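Local coordinates for putative uncharacterized protein PH0186 (Pyrococcus horikoshii, PDB 2ZTS), which probably binds ATP as a KaiC-like member of the P-loop NTPase clan, and is seen here with ADP and magnesium, at residues V9-E21 against F46-E60. Residues are numbered along the deposited sequence; the frame is centred on the assembly and turned at random.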
loop_
_atom_site.group_PDB
_atom_site.type_symbol
_atom_site.label_atom_id
_atom_site.label_comp_id
_atom_site.label_asym_id
_atom_site.label_seq_id
_atom_site.Cartn_x
_atom_site.Cartn_y
_atom_site.Cartn_z
ATOM N N VAL C 9 4.446 -43.542 -7.002
ATOM C CA VAL C 9 4.763 -42.736 -5.828
ATOM C C VAL C 9 4.118 -43.320 -4.573
ATOM O O VAL C 9 2.976 -43.739 -4.616
ATOM C CB VAL C 9 4.314 -41.253 -6.033
ATOM C CG1 VAL C 9 2.783 -41.146 -6.050
ATOM C CG2 VAL C 9 4.905 -40.339 -4.964
ATOM N N ARG C 10 4.880 -43.403 -3.489
ATOM C CA ARG C 10 4.368 -43.849 -2.180
ATOM C C ARG C 10 3.589 -42.680 -1.551
ATOM O O ARG C 10 4.116 -41.578 -1.489
ATOM C CB ARG C 10 5.550 -44.212 -1.235
ATOM C CG ARG C 10 5.689 -45.684 -0.731
ATOM C CD ARG C 10 7.105 -46.341 -1.030
ATOM N NE ARG C 10 8.235 -45.686 -0.326
ATOM C CZ ARG C 10 9.469 -45.436 -0.834
ATOM N NH1 ARG C 10 9.813 -45.809 -2.067
ATOM N NH2 ARG C 10 10.379 -44.803 -0.084
ATOM N N ARG C 11 2.379 -42.945 -1.057
ATOM C CA ARG C 11 1.490 -41.913 -0.551
ATOM C C ARG C 11 1.137 -42.011 0.945
ATOM O O ARG C 11 0.745 -43.043 1.489
ATOM C CB ARG C 11 0.219 -41.830 -1.419
ATOM C CG ARG C 11 0.538 -41.182 -2.770
ATOM C CD ARG C 11 -0.627 -40.881 -3.630
ATOM N NE ARG C 11 -0.175 -40.434 -4.960
ATOM C CZ ARG C 11 0.125 -39.189 -5.291
ATOM N NH1 ARG C 11 0.036 -38.199 -4.401
ATOM N NH2 ARG C 11 0.515 -38.913 -6.518
ATOM N N VAL C 12 1.218 -40.865 1.606
ATOM C CA VAL C 12 0.972 -40.788 3.020
ATOM C C VAL C 12 -0.481 -40.352 3.181
ATOM O O VAL C 12 -0.849 -39.274 2.742
ATOM C CB VAL C 12 2.009 -39.837 3.616
ATOM C CG1 VAL C 12 1.785 -39.585 5.137
ATOM C CG2 VAL C 12 3.407 -40.383 3.286
ATOM N N LYS C 13 -1.300 -41.198 3.787
ATOM C CA LYS C 13 -2.730 -40.913 4.020
ATOM C C LYS C 13 -2.901 -39.784 5.033
ATOM O O LYS C 13 -2.281 -39.798 6.081
ATOM C CB LYS C 13 -3.465 -42.134 4.548
ATOM C CG LYS C 13 -3.346 -43.406 3.619
ATOM C CD LYS C 13 -4.434 -43.495 2.598
ATOM C CE LYS C 13 -5.849 -43.840 3.148
ATOM N NZ LYS C 13 -6.971 -43.024 2.384
ATOM N N SER C 14 -3.754 -38.827 4.715
ATOM C CA SER C 14 -3.698 -37.539 5.393
ATOM C C SER C 14 -4.256 -37.704 6.773
ATOM O O SER C 14 -3.844 -37.060 7.681
ATOM C CB SER C 14 -4.524 -36.477 4.661
ATOM O OG SER C 14 -5.886 -36.803 4.700
ATOM N N GLY C 15 -5.209 -38.587 6.907
ATOM C CA GLY C 15 -5.955 -38.684 8.138
ATOM C C GLY C 15 -7.255 -37.914 8.145
ATOM O O GLY C 15 -7.965 -37.946 9.146
ATOM N N ILE C 16 -7.609 -37.272 7.034
ATOM C CA ILE C 16 -8.761 -36.349 7.013
ATOM C C ILE C 16 -9.793 -36.906 6.023
ATOM O O ILE C 16 -9.543 -36.920 4.809
ATOM C CB ILE C 16 -8.302 -34.914 6.620
ATOM C CG1 ILE C 16 -7.454 -34.318 7.778
ATOM C CG2 ILE C 16 -9.553 -34.010 6.307
ATOM C CD1 ILE C 16 -6.441 -33.433 7.340
ATOM N N PRO C 17 -10.914 -37.420 6.540
ATOM C CA PRO C 17 -11.907 -38.058 5.669
ATOM C C PRO C 17 -12.298 -37.095 4.603
ATOM O O PRO C 17 -12.451 -35.898 4.874
ATOM C CB PRO C 17 -13.060 -38.389 6.612
ATOM C CG PRO C 17 -12.407 -38.476 7.997
ATOM C CD PRO C 17 -11.301 -37.492 7.973
ATOM N N GLY C 18 -12.386 -37.601 3.379
ATOM C CA GLY C 18 -12.760 -36.783 2.251
ATOM C C GLY C 18 -11.618 -36.123 1.508
ATOM O O GLY C 18 -11.819 -35.654 0.384
ATOM N N PHE C 19 -10.419 -36.137 2.081
ATOM C CA PHE C 19 -9.292 -35.386 1.556
ATOM C C PHE C 19 -8.374 -36.141 0.622
ATOM O O PHE C 19 -7.890 -35.575 -0.355
ATOM C CB PHE C 19 -8.448 -34.834 2.722
ATOM C CG PHE C 19 -7.475 -33.816 2.300
ATOM C CD1 PHE C 19 -7.922 -32.559 1.874
ATOM C CD2 PHE C 19 -6.117 -34.081 2.314
ATOM C CE1 PHE C 19 -7.049 -31.622 1.442
ATOM C CE2 PHE C 19 -5.225 -33.122 1.922
ATOM C CZ PHE C 19 -5.685 -31.878 1.484
ATOM N N ASP C 20 -8.069 -37.393 0.938
ATOM C CA ASP C 20 -7.094 -38.142 0.136
ATOM C C ASP C 20 -7.530 -38.243 -1.303
ATOM O O ASP C 20 -6.709 -38.185 -2.186
ATOM C CB ASP C 20 -6.829 -39.543 0.703
ATOM C CG ASP C 20 -6.135 -39.498 2.040
ATOM O OD1 ASP C 20 -5.517 -38.459 2.367
ATOM O OD2 ASP C 20 -6.182 -40.467 2.841
ATOM N N GLU C 21 -8.826 -38.364 -1.531
ATOM C CA GLU C 21 -9.376 -38.402 -2.898
ATOM C C GLU C 21 -9.059 -37.165 -3.747
ATOM O O GLU C 21 -9.216 -37.211 -4.947
ATOM C CB GLU C 21 -10.925 -38.663 -2.910
ATOM C CG GLU C 21 -11.768 -38.060 -1.794
ATOM C CD GLU C 21 -12.203 -39.054 -0.667
ATOM O OE1 GLU C 21 -11.445 -39.226 0.338
ATOM O OE2 GLU C 21 -13.328 -39.613 -0.734
ATOM N N PHE C 46 -6.150 -29.433 11.551
ATOM C CA PHE C 46 -5.770 -30.203 10.372
ATOM C C PHE C 46 -4.351 -30.822 10.565
ATOM O O PHE C 46 -4.168 -32.014 10.371
ATOM C CB PHE C 46 -5.793 -29.233 9.221
ATOM C CG PHE C 46 -5.607 -29.840 7.902
ATOM C CD1 PHE C 46 -6.647 -29.903 7.023
ATOM C CD2 PHE C 46 -4.365 -30.358 7.537
ATOM C CE1 PHE C 46 -6.465 -30.470 5.786
ATOM C CE2 PHE C 46 -4.172 -30.937 6.281
ATOM C CZ PHE C 46 -5.197 -30.987 5.406
ATOM N N ALA C 47 -3.381 -30.032 11.029
ATOM C CA ALA C 47 -2.023 -30.534 11.352
ATOM C C ALA C 47 -1.984 -31.574 12.485
ATOM O O ALA C 47 -1.222 -32.570 12.404
ATOM C CB ALA C 47 -1.116 -29.424 11.688
ATOM N N ALA C 48 -2.848 -31.403 13.481
ATOM C CA ALA C 48 -2.900 -32.311 14.597
ATOM C C ALA C 48 -3.532 -33.625 14.152
ATOM O O ALA C 48 -3.073 -34.693 14.561
ATOM C CB ALA C 48 -3.634 -31.728 15.723
ATOM N N GLN C 49 -4.574 -33.526 13.332
ATOM C CA GLN C 49 -5.263 -34.681 12.822
ATOM C C GLN C 49 -4.312 -35.562 12.011
ATOM O O GLN C 49 -4.316 -36.805 12.135
ATOM C CB GLN C 49 -6.463 -34.241 11.967
ATOM C CG GLN C 49 -7.585 -35.264 11.851
ATOM C CD GLN C 49 -8.890 -34.628 11.381
ATOM O OE1 GLN C 49 -9.158 -33.484 11.723
ATOM N NE2 GLN C 49 -9.672 -35.344 10.559
ATOM N N PHE C 50 -3.471 -34.914 11.207
ATOM C CA PHE C 50 -2.471 -35.587 10.394
ATOM C C PHE C 50 -1.549 -36.404 11.285
ATOM O O PHE C 50 -1.241 -37.537 10.940
ATOM C CB PHE C 50 -1.686 -34.545 9.568
ATOM C CG PHE C 50 -0.426 -35.051 8.859
ATOM C CD1 PHE C 50 -0.504 -35.862 7.731
ATOM C CD2 PHE C 50 0.801 -34.562 9.187
ATOM C CE1 PHE C 50 0.622 -36.236 7.036
ATOM C CE2 PHE C 50 1.960 -34.937 8.463
ATOM C CZ PHE C 50 1.852 -35.758 7.396
ATOM N N ILE C 51 -1.039 -35.819 12.367
ATOM C CA ILE C 51 -0.105 -36.524 13.239
ATOM C C ILE C 51 -0.837 -37.596 14.039
ATOM O O ILE C 51 -0.401 -38.746 14.100
ATOM C CB ILE C 51 0.595 -35.586 14.228
ATOM C CG1 ILE C 51 1.488 -34.576 13.513
ATOM C CG2 ILE C 51 1.480 -36.371 15.217
ATOM C CD1 ILE C 51 2.587 -35.171 12.694
ATOM N N TYR C 52 -1.970 -37.210 14.618
ATOM C CA TYR C 52 -2.717 -38.103 15.476
ATOM C C TYR C 52 -3.281 -39.301 14.728
ATOM O O TYR C 52 -3.179 -40.425 15.215
ATOM C CB TYR C 52 -3.862 -37.411 16.145
ATOM C CG TYR C 52 -4.561 -38.307 17.133
ATOM C CD1 TYR C 52 -3.975 -38.586 18.342
ATOM C CD2 TYR C 52 -5.795 -38.884 16.850
ATOM C CE1 TYR C 52 -4.598 -39.459 19.278
ATOM C CE2 TYR C 52 -6.440 -39.756 17.793
ATOM C CZ TYR C 52 -5.830 -40.028 18.997
ATOM O OH TYR C 52 -6.403 -40.866 19.967
ATOM N N LYS C 53 -3.903 -39.049 13.584
ATOM C CA LYS C 53 -4.408 -40.122 12.753
ATOM C C LYS C 53 -3.262 -40.919 12.112
ATOM O O LYS C 53 -3.361 -42.123 11.924
ATOM C CB LYS C 53 -5.349 -39.621 11.662
ATOM C CG LYS C 53 -6.667 -39.120 12.172
ATOM C CD LYS C 53 -7.392 -40.192 12.993
ATOM C CE LYS C 53 -8.877 -39.958 13.130
ATOM N NZ LYS C 53 -9.440 -40.866 14.161
ATOM N N GLY C 54 -2.195 -40.242 11.747
ATOM C CA GLY C 54 -1.031 -40.962 11.322
ATOM C C GLY C 54 -0.698 -42.078 12.323
ATOM O O GLY C 54 -0.561 -43.219 11.930
ATOM N N ALA C 55 -0.593 -41.733 13.599
ATOM C CA ALA C 55 -0.233 -42.670 14.647
ATOM C C ALA C 55 -1.318 -43.718 14.974
ATOM O O ALA C 55 -1.007 -44.910 15.120
ATOM C CB ALA C 55 0.154 -41.907 15.924
ATOM N N GLU C 56 -2.563 -43.262 15.105
ATOM C CA GLU C 56 -3.672 -44.062 15.597
ATOM C C GLU C 56 -4.232 -44.990 14.539
ATOM O O GLU C 56 -4.576 -46.111 14.833
ATOM C CB GLU C 56 -4.811 -43.149 16.081
ATOM C CG GLU C 56 -5.958 -43.897 16.762
ATOM C CD GLU C 56 -7.353 -43.448 16.376
ATOM O OE1 GLU C 56 -7.517 -42.560 15.506
ATOM O OE2 GLU C 56 -8.313 -43.996 16.966
ATOM N N GLU C 57 -4.395 -44.508 13.314
ATOM C CA GLU C 57 -5.050 -45.295 12.258
ATOM C C GLU C 57 -4.022 -46.033 11.403
ATOM O O GLU C 57 -4.272 -47.144 10.974
ATOM C CB GLU C 57 -5.935 -44.400 11.345
ATOM C CG GLU C 57 -7.439 -44.437 11.583
ATOM C CD GLU C 57 -8.221 -44.259 10.291
ATOM O OE1 GLU C 57 -8.270 -43.115 9.791
ATOM O OE2 GLU C 57 -8.787 -45.260 9.768
ATOM N N TYR C 58 -2.887 -45.400 11.132
ATOM C CA TYR C 58 -1.892 -45.939 10.187
ATOM C C TYR C 58 -0.583 -46.340 10.833
ATOM O O TYR C 58 0.323 -46.708 10.131
ATOM C CB TYR C 58 -1.613 -44.940 9.039
ATOM C CG TYR C 58 -2.861 -44.367 8.427
ATOM C CD1 TYR C 58 -3.758 -45.186 7.758
ATOM C CD2 TYR C 58 -3.168 -42.998 8.537
ATOM C CE1 TYR C 58 -4.931 -44.697 7.207
ATOM C CE2 TYR C 58 -4.363 -42.469 7.977
ATOM C CZ TYR C 58 -5.227 -43.339 7.310
ATOM O OH TYR C 58 -6.379 -42.893 6.777
ATOM N N GLY C 59 -0.458 -46.243 12.154
ATOM C CA GLY C 59 0.730 -46.709 12.849
ATOM C C GLY C 59 2.034 -46.010 12.521
ATOM O O GLY C 59 3.091 -46.568 12.795
ATOM N N GLU C 60 1.993 -44.804 11.930
ATOM C CA GLU C 60 3.212 -44.059 11.607
ATOM C C GLU C 60 3.529 -43.074 12.744
ATOM O O GLU C 60 2.674 -42.291 13.162
ATOM C CB GLU C 60 3.063 -43.329 10.252
ATOM C CG GLU C 60 2.446 -44.176 9.105
ATOM C CD GLU C 60 2.474 -43.509 7.705
ATOM O OE1 GLU C 60 2.399 -42.253 7.581
ATOM O OE2 GLU C 60 2.532 -44.258 6.682
#
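Ile16 and Phe46 meet through the centre of an aromatic face: CD1 of Ile16 stands 3.3 Å from the Phe46 ring centroid and 10° off the ring normal, a CH-pi contact. The same ring turns its edge to Phe19, whose face receives Phe46 CZ; centroids 5.5 Å apart and planes at 89° define a T-shaped pair. With CG anti to the backbone N (chi1 -172°), the Phe46 ring swings over to the loop, giving its face to Ile16 and its edge to Phe19. A second CH-pi contact joins Lys13 to Tyr58: CB of Lys13 is 3.8 Å from the Tyr58 ring centroid, displaced toward the rim, while Glu57 CB covers the opposite face. Replacing Tyr58 by an alanine is likely to leave Lys13 CB without its aromatic cover and to open a gap beside Gly15 CA, which now abuts the ring edge.

Backbone packing is closest at Gly15, where a side chain would clash with Lys53 CB. Just before it, Ser14 O accepts a CA-H...O contact from Phe50 CA (3.4 Å) and lies in the plane of the Phe50 ring, at its edge. The polar link across is slight: Gln49 NE2 gives Gly15 O a weak bond of 3.4 Å, whereas Gln49 OE1 accepts from Ile242 N.

Within the loop, Asp20 OD1 takes Ser14 N on its syn lone pair and Ser14 OG from above the carboxylate plane, 2.9 Å away. Lys13 NZ bridges to Asp20 OD2 at 2.7 Å, and Ser14 OG accepts from Ile16 N in an ST turn. The loop is thus braced by its own charges and hydroxyl, while largely apolar contacts seat it on the helix that follows the ADP-binding P-loop.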